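Local coordinates for protein porin B (Pseudomonas putida, PDB 4GEY) that probably forms a beta-barrel channel in the outer membrane that takes up sugars such as glucose, at residues G172-V175 / G176-V179; I413-G417 / G418-V422. The protein carries 2 engineered substitutions. All blocks are in the same frame, centred on the assembly; numbering follows the deposited sequence.

Contact 1 of 2, residues G172-V175 / G176-V179; sequences GSQV and GNWV
Q174 and N177 meet backbone to backbone and amide to amide at the start of the one-turn helix 175-178, which is folded into the channel of the porin beta-barrel. The backbone bonds come first. Q174 O receives two N-H groups, from N177 N at 2.7 Å and from W178 N at 3.1 Å. The second donor lies nearly in line with the carbonyl, while the first stands well above its plane. V179 N closes the helix onto V175 O at 3.0 Å.

Ahead of the helix, S173 OG accepts a weak capping bond from G176 N at 3.5 Å. The hydroxyl is also hydrogen-bonded to N159, whose OD1 takes V175 N as well.

Among the polar side chains, N177 ND2 donates to Q174 OE1 at 3.0 Å. The acceptor lies in the amide plane of N177, yet ND2 sits above the carbonyl plane of Q174, and the two amides are turned 68° from each other. The glutamine chain is bent at chi2 (-52°), which folds its amide back toward the residues before it, so that NE2 can donate a hydrogen bond to G172 O at 2.9 Å. Both ends of this amide are therefore tied, and its rotation is set. The N177 side chain lies about 4 Å from the bound glucose, and N185 of that sugar's pocket bonds to S173 O, so this turn sits beside the binding site.

One face of the W178 ring carries Q174 O toward its rim and N177 CB over its centre, and the ring also meets Y329 of the barrel wall.

The apolar contact is between two valines. V175 and V179 lie side by side, and both touch Y257, with V175 CG1 3.5 Å from V179 CG1.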
loop_
_atom_site.group_PDB
_atom_site.type_symbol
_atom_site.label_atom_id
_atom_site.label_comp_id
_atom_site.label_asym_id
_atom_site.label_seq_id
_atom_site.Cartn_x
_atom_site.Cartn_y
_atom_site.Cartn_z
ATOM N N GLY A 172 1.674 -3.409 0.385
ATOM C CA GLY A 172 0.830 -2.647 1.292
ATOM C C GLY A 172 -0.636 -2.968 1.150
ATOM O O GLY A 172 -0.996 -3.968 0.537
ATOM N N SER A 173 -1.493 -2.123 1.713
ATOM C CA SER A 173 -2.932 -2.393 1.651
ATOM C C SER A 173 -3.498 -2.060 0.278
ATOM O O SER A 173 -3.475 -0.906 -0.152
ATOM C CB SER A 173 -3.702 -1.639 2.732
ATOM O OG SER A 173 -5.092 -1.693 2.457
ATOM N N GLN A 174 -4.001 -3.078 -0.408
ATOM C CA GLN A 174 -4.471 -2.896 -1.771
ATOM C C GLN A 174 -5.742 -2.046 -1.841
ATOM O O GLN A 174 -5.923 -1.251 -2.780
ATOM C CB GLN A 174 -4.626 -4.248 -2.450
ATOM C CG GLN A 174 -3.302 -4.987 -2.512
ATOM C CD GLN A 174 -2.195 -4.129 -3.122
ATOM O OE1 GLN A 174 -2.312 -3.656 -4.245
ATOM N NE2 GLN A 174 -1.128 -3.911 -2.371
ATOM N N VAL A 175 -6.597 -2.186 -0.831
ATOM C CA VAL A 175 -7.769 -1.336 -0.713
ATOM C C VAL A 175 -7.305 0.124 -0.716
ATOM O O VAL A 175 -7.944 0.990 -1.310
ATOM C CB VAL A 175 -8.599 -1.683 0.554
ATOM C CG1 VAL A 175 -9.748 -0.711 0.749
ATOM C CG2 VAL A 175 -9.128 -3.110 0.455
ATOM N N GLY A 176 -6.160 0.381 -0.089
ATOM C CA GLY A 176 -5.560 1.699 -0.120
ATOM C C GLY A 176 -5.130 2.176 -1.499
ATOM O O GLY A 176 -4.969 3.369 -1.731
ATOM N N ASN A 177 -4.927 1.249 -2.425
ATOM C CA ASN A 177 -4.529 1.641 -3.761
ATOM C C ASN A 177 -5.732 1.962 -4.646
ATOM O O ASN A 177 -5.756 2.973 -5.343
ATOM C CB ASN A 177 -3.646 0.562 -4.373
ATOM C CG ASN A 177 -2.321 0.435 -3.653
ATOM O OD1 ASN A 177 -1.792 1.420 -3.123
ATOM N ND2 ASN A 177 -1.781 -0.778 -3.611
ATOM N N TRP A 178 -6.745 1.115 -4.584
ATOM C CA TRP A 178 -7.853 1.202 -5.524
ATOM C C TRP A 178 -9.025 2.057 -5.034
ATOM O O TRP A 178 -9.920 2.402 -5.811
ATOM C CB TRP A 178 -8.287 -0.217 -5.917
ATOM C CG TRP A 178 -7.095 -1.125 -6.053
ATOM C CD1 TRP A 178 -6.952 -2.379 -5.543
ATOM C CD2 TRP A 178 -5.859 -0.823 -6.719
ATOM N NE1 TRP A 178 -5.710 -2.882 -5.858
ATOM C CE2 TRP A 178 -5.024 -1.943 -6.580
ATOM C CE3 TRP A 178 -5.383 0.288 -7.429
ATOM C CZ2 TRP A 178 -3.752 -1.983 -7.116
ATOM C CZ3 TRP A 178 -4.119 0.243 -7.948
ATOM C CH2 TRP A 178 -3.321 -0.879 -7.795
ATOM N N VAL A 179 -9.017 2.394 -3.750
ATOM C CA VAL A 179 -9.936 3.396 -3.229
ATOM C C VAL A 179 -9.084 4.399 -2.436
ATOM O O VAL A 179 -9.475 4.972 -1.420
ATOM C CB VAL A 179 -11.203 2.743 -2.524
ATOM C CG1 VAL A 179 -10.825 1.611 -1.624
ATOM C CG2 VAL A 179 -12.098 3.766 -1.811
#

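Contact 2 of 2, residues I413-G417 / G418-V422; sequences IKSPG and GVDEV. With DMU (decyl-beta-D-maltopyranoside), chain L; DMU (decyl-beta-D-maltopyranoside), chain K.
The D420 carboxylate is shared between S415 and a detergent sugar at a glycine-containing hairpin loop. This loop links the antiparallel barrel strands 404-414 and 425-435. S415 OG donates at 2.6 Å to D420 OD1, which accepts on its anti lone pair, away from OD2. With CG anti to its carbonyl carbon (chi1 -71°), D420 carries its carboxylate back to the serine and out to the maltoside of chain L, whose O6 bonds to D420 OD2 at 2.9 Å; O55 of the same sugar is close to both carboxylate oxygens.

K414 comes in from the strand end. K414 NZ makes a long salt bridge of 3.9 Å to D420 OD1. The same K414 NZ donates a shorter hydrogen bond, 2.9 Å, to O49 of the second detergent, DMU of chain K. An alanine in place of D420 would probably leave the S415 hydroxyl without its acceptor, K414 without this carboxylate and the chain L sugar less firmly held.

The backbone coils through successive tight turns. G418 N donates to S415 O at 2.9 Å and V419 N to P416 O at 3.0 Å, while G417 and G418 both adopt positive phi; a type I turn, V419 to V422, follows. E389 and Q386 bind the backbone of G417 from outside. One water accepts from S415 N and donates to V422 O at 2.6 Å, bridging the two arms of the loop. On the apolar side the proline ring lies against the valine, P416 CG being 3.5 Å from V422 CG1.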
loop_
_atom_site.group_PDB
_atom_site.type_symbol
_atom_site.label_atom_id
_atom_site.label_comp_id
_atom_site.label_asym_id
_atom_site.label_seq_id
_atom_site.Cartn_x
_atom_site.Cartn_y
_atom_site.Cartn_z
ATOM N N ILE A 413 4.083 -4.582 -17.430
ATOM C CA ILE A 413 2.782 -3.935 -17.324
ATOM C C ILE A 413 1.985 -4.002 -18.627
ATOM O O ILE A 413 2.384 -3.438 -19.645
ATOM C CB ILE A 413 2.946 -2.463 -16.924
ATOM C CG1 ILE A 413 3.896 -2.350 -15.739
ATOM C CG2 ILE A 413 1.617 -1.858 -16.549
ATOM C CD1 ILE A 413 4.527 -1.027 -15.665
ATOM N N LYS A 414 0.847 -4.686 -18.579
ATOM C CA LYS A 414 -0.020 -4.817 -19.733
ATOM C C LYS A 414 -1.151 -3.807 -19.626
ATOM O O LYS A 414 -1.862 -3.773 -18.618
ATOM C CB LYS A 414 -0.593 -6.228 -19.798
ATOM C CG LYS A 414 -1.271 -6.549 -21.115
ATOM C CD LYS A 414 -2.706 -7.002 -20.904
ATOM C CE LYS A 414 -3.691 -6.085 -21.612
ATOM N NZ LYS A 414 -3.542 -6.070 -23.093
ATOM N N SER A 415 -1.318 -2.993 -20.666
ATOM C CA SER A 415 -2.286 -1.901 -20.642
ATOM C C SER A 415 -2.151 -1.015 -19.405
ATOM O O SER A 415 -2.955 -1.107 -18.479
ATOM C CB SER A 415 -3.718 -2.433 -20.732
ATOM O OG SER A 415 -3.927 -3.110 -21.953
ATOM N N PRO A 416 -1.122 -0.163 -19.386
ATOM C CA PRO A 416 -1.001 0.878 -18.370
ATOM C C PRO A 416 -2.273 1.713 -18.334
ATOM O O PRO A 416 -2.802 2.068 -19.396
ATOM C CB PRO A 416 0.165 1.709 -18.887
ATOM C CG PRO A 416 1.002 0.728 -19.596
ATOM C CD PRO A 416 0.029 -0.164 -20.300
ATOM N N GLY A 417 -2.769 1.990 -17.132
ATOM C CA GLY A 417 -4.014 2.716 -16.969
ATOM C C GLY A 417 -5.238 2.029 -17.549
ATOM O O GLY A 417 -6.296 2.650 -17.689
ATOM N N GLY A 418 -5.108 0.747 -17.882
ATOM C CA GLY A 418 -6.209 0.001 -18.473
ATOM C C GLY A 418 -6.351 0.267 -19.966
ATOM O O GLY A 418 -7.275 -0.230 -20.618
ATOM N N VAL A 419 -5.415 1.036 -20.513
ATOM C CA VAL A 419 -5.521 1.477 -21.889
ATOM C C VAL A 419 -4.811 0.552 -22.867
ATOM O O VAL A 419 -3.579 0.542 -22.962
ATOM C CB VAL A 419 -5.021 2.903 -22.055
ATOM C CG1 VAL A 419 -5.207 3.353 -23.490
ATOM C CG2 VAL A 419 -5.775 3.806 -21.113
ATOM N N ASP A 420 -5.608 -0.208 -23.614
ATOM C CA ASP A 420 -5.076 -1.181 -24.554
ATOM C C ASP A 420 -4.235 -0.550 -25.647
ATOM O O ASP A 420 -3.431 -1.227 -26.287
ATOM C CB ASP A 420 -6.207 -1.983 -25.166
ATOM C CG ASP A 420 -6.831 -2.930 -24.177
ATOM O OD1 ASP A 420 -6.183 -3.232 -23.151
ATOM O OD2 ASP A 420 -7.963 -3.378 -24.423
ATOM N N GLU A 421 -4.401 0.749 -25.842
ATOM C CA GLU A 421 -3.661 1.442 -26.887
ATOM C C GLU A 421 -2.228 1.774 -26.464
ATOM O O GLU A 421 -1.441 2.252 -27.271
ATOM C CB GLU A 421 -4.408 2.697 -27.350
ATOM C CG GLU A 421 -5.678 2.390 -28.179
ATOM C CD GLU A 421 -6.749 1.614 -27.403
ATOM O OE1 GLU A 421 -6.886 1.837 -26.177
ATOM O OE2 GLU A 421 -7.446 0.769 -28.021
ATOM N N VAL A 422 -1.896 1.504 -25.205
ATOM C CA VAL A 422 -0.553 1.755 -24.707
ATOM C C VAL A 422 0.196 0.436 -24.711
ATOM O O VAL A 422 -0.285 -0.549 -24.157
ATOM C CB VAL A 422 -0.563 2.341 -23.261
ATOM C CG1 VAL A 422 0.845 2.387 -22.701
ATOM C CG2 VAL A 422 -1.201 3.727 -23.222
HETATM C C1 DMU L . -7.405 -7.382 -22.371
HETATM C C2 DMU L . -8.447 -6.452 -22.748
HETATM C C3 DMU L . -9.037 -6.465 -24.113
HETATM C C4 DMU L . -8.830 -7.786 -24.889
HETATM O O5 DMU L . -7.376 -8.248 -24.646
HETATM C C6 DMU L . -7.126 -8.513 -23.253
HETATM O O7 DMU L . -10.463 -6.223 -24.044
HETATM O O16 DMU L . -5.791 -9.024 -23.110
HETATM C C18 DMU L . -5.599 -10.236 -22.380
HETATM C C19 DMU L . -4.162 -10.572 -21.901
HETATM C C22 DMU L . -3.799 -10.494 -20.373
HETATM C C25 DMU L . -2.350 -10.826 -20.005
HETATM C C28 DMU L . -1.803 -10.491 -18.631
HETATM C C31 DMU L . -0.299 -10.343 -18.511
HETATM C C34 DMU L . 0.348 -10.313 -17.143
HETATM C C37 DMU L . 1.537 -9.429 -16.932
HETATM O O49 DMU L . -7.771 -7.883 -21.017
HETATM O O55 DMU L . -8.012 -5.104 -22.341
HETATM C C57 DMU L . -9.082 -7.699 -26.217
HETATM O O61 DMU L . -8.287 -8.455 -27.064
HETATM C C5 DMU L . -12.316 -5.472 -25.383
HETATM C C7 DMU L . -12.389 -5.637 -26.800
HETATM C C8 DMU L . -11.725 -4.567 -27.553
HETATM C C9 DMU L . -10.214 -4.443 -27.208
HETATM O O1 DMU L . -9.981 -4.713 -25.713
HETATM C C10 DMU L . -11.004 -5.163 -24.793
HETATM O O2 DMU L . -11.829 -4.813 -28.925
HETATM O O3 DMU L . -12.890 -6.662 -24.742
HETATM O O4 DMU L . -13.803 -5.676 -27.164
HETATM C C11 DMU L . -9.746 -3.245 -27.499
HETATM O O6 DMU L . -8.408 -2.997 -27.252
HETATM C C1 DMU K . -0.866 -7.271 -25.564
HETATM C C2 DMU K . -1.933 -6.901 -26.441
HETATM C C3 DMU K . -1.889 -7.565 -27.757
HETATM C C4 DMU K . -1.666 -9.091 -27.676
HETATM O O5 DMU K . -0.762 -9.469 -26.472
HETATM C C6 DMU K . -0.879 -8.682 -25.264
HETATM O O7 DMU K . -3.123 -7.377 -28.477
HETATM O O16 DMU K . 0.193 -9.037 -24.383
HETATM C C18 DMU K . 0.218 -10.330 -23.790
HETATM C C19 DMU K . 1.575 -10.876 -23.265
HETATM C C22 DMU K . 1.578 -11.843 -22.028
HETATM C C25 DMU K . 2.928 -12.235 -21.416
HETATM C C28 DMU K . 3.001 -12.486 -19.914
HETATM C C31 DMU K . 4.350 -12.687 -19.230
HETATM C C34 DMU K . 4.404 -12.882 -17.731
HETATM O O49 DMU K . -0.979 -6.461 -24.331
HETATM O O55 DMU K . -1.994 -5.435 -26.549
HETATM C C57 DMU K . -1.140 -9.583 -28.822
HETATM O O61 DMU K . -1.327 -10.940 -29.044
HETATM C C5 DMU K . -4.288 -6.578 -30.339
HETATM C C7 DMU K . -4.208 -7.596 -31.329
HETATM C C8 DMU K . -3.156 -7.331 -32.325
HETATM C C9 DMU K . -1.720 -7.247 -31.706
HETATM O O1 DMU K . -1.810 -6.771 -30.241
HETATM C C10 DMU K . -3.062 -6.490 -29.547
HETATM O O2 DMU K . -3.180 -8.325 -33.306
HETATM O O3 DMU K . -5.456 -6.779 -29.454
HETATM O O4 DMU K . -5.500 -7.674 -31.976
HETATM C C11 DMU K . -0.924 -6.416 -32.362
HETATM O O6 DMU K . -0.806 -6.596 -33.723
HETATM O O HOH W 1 -0.740 -3.050 -23.910
#

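Contact 1 comes first along the chain and contact 2 near its end, both within the OprB-family porin region. Their centres are 20 Å apart and their nearest atoms about 9 Å, so they do not touch. Residues 172-179 belong to the long connection between strands 145-149 and 190-198, folded inward close to the centre of the chain and beside the glucose. Residues 413-422 instead close the hairpin between the last two barrel strands, where detergent headgroups bind. One contact thus lies inside the channel next to its sugar, and the other finishes a strand pair in the wall around it.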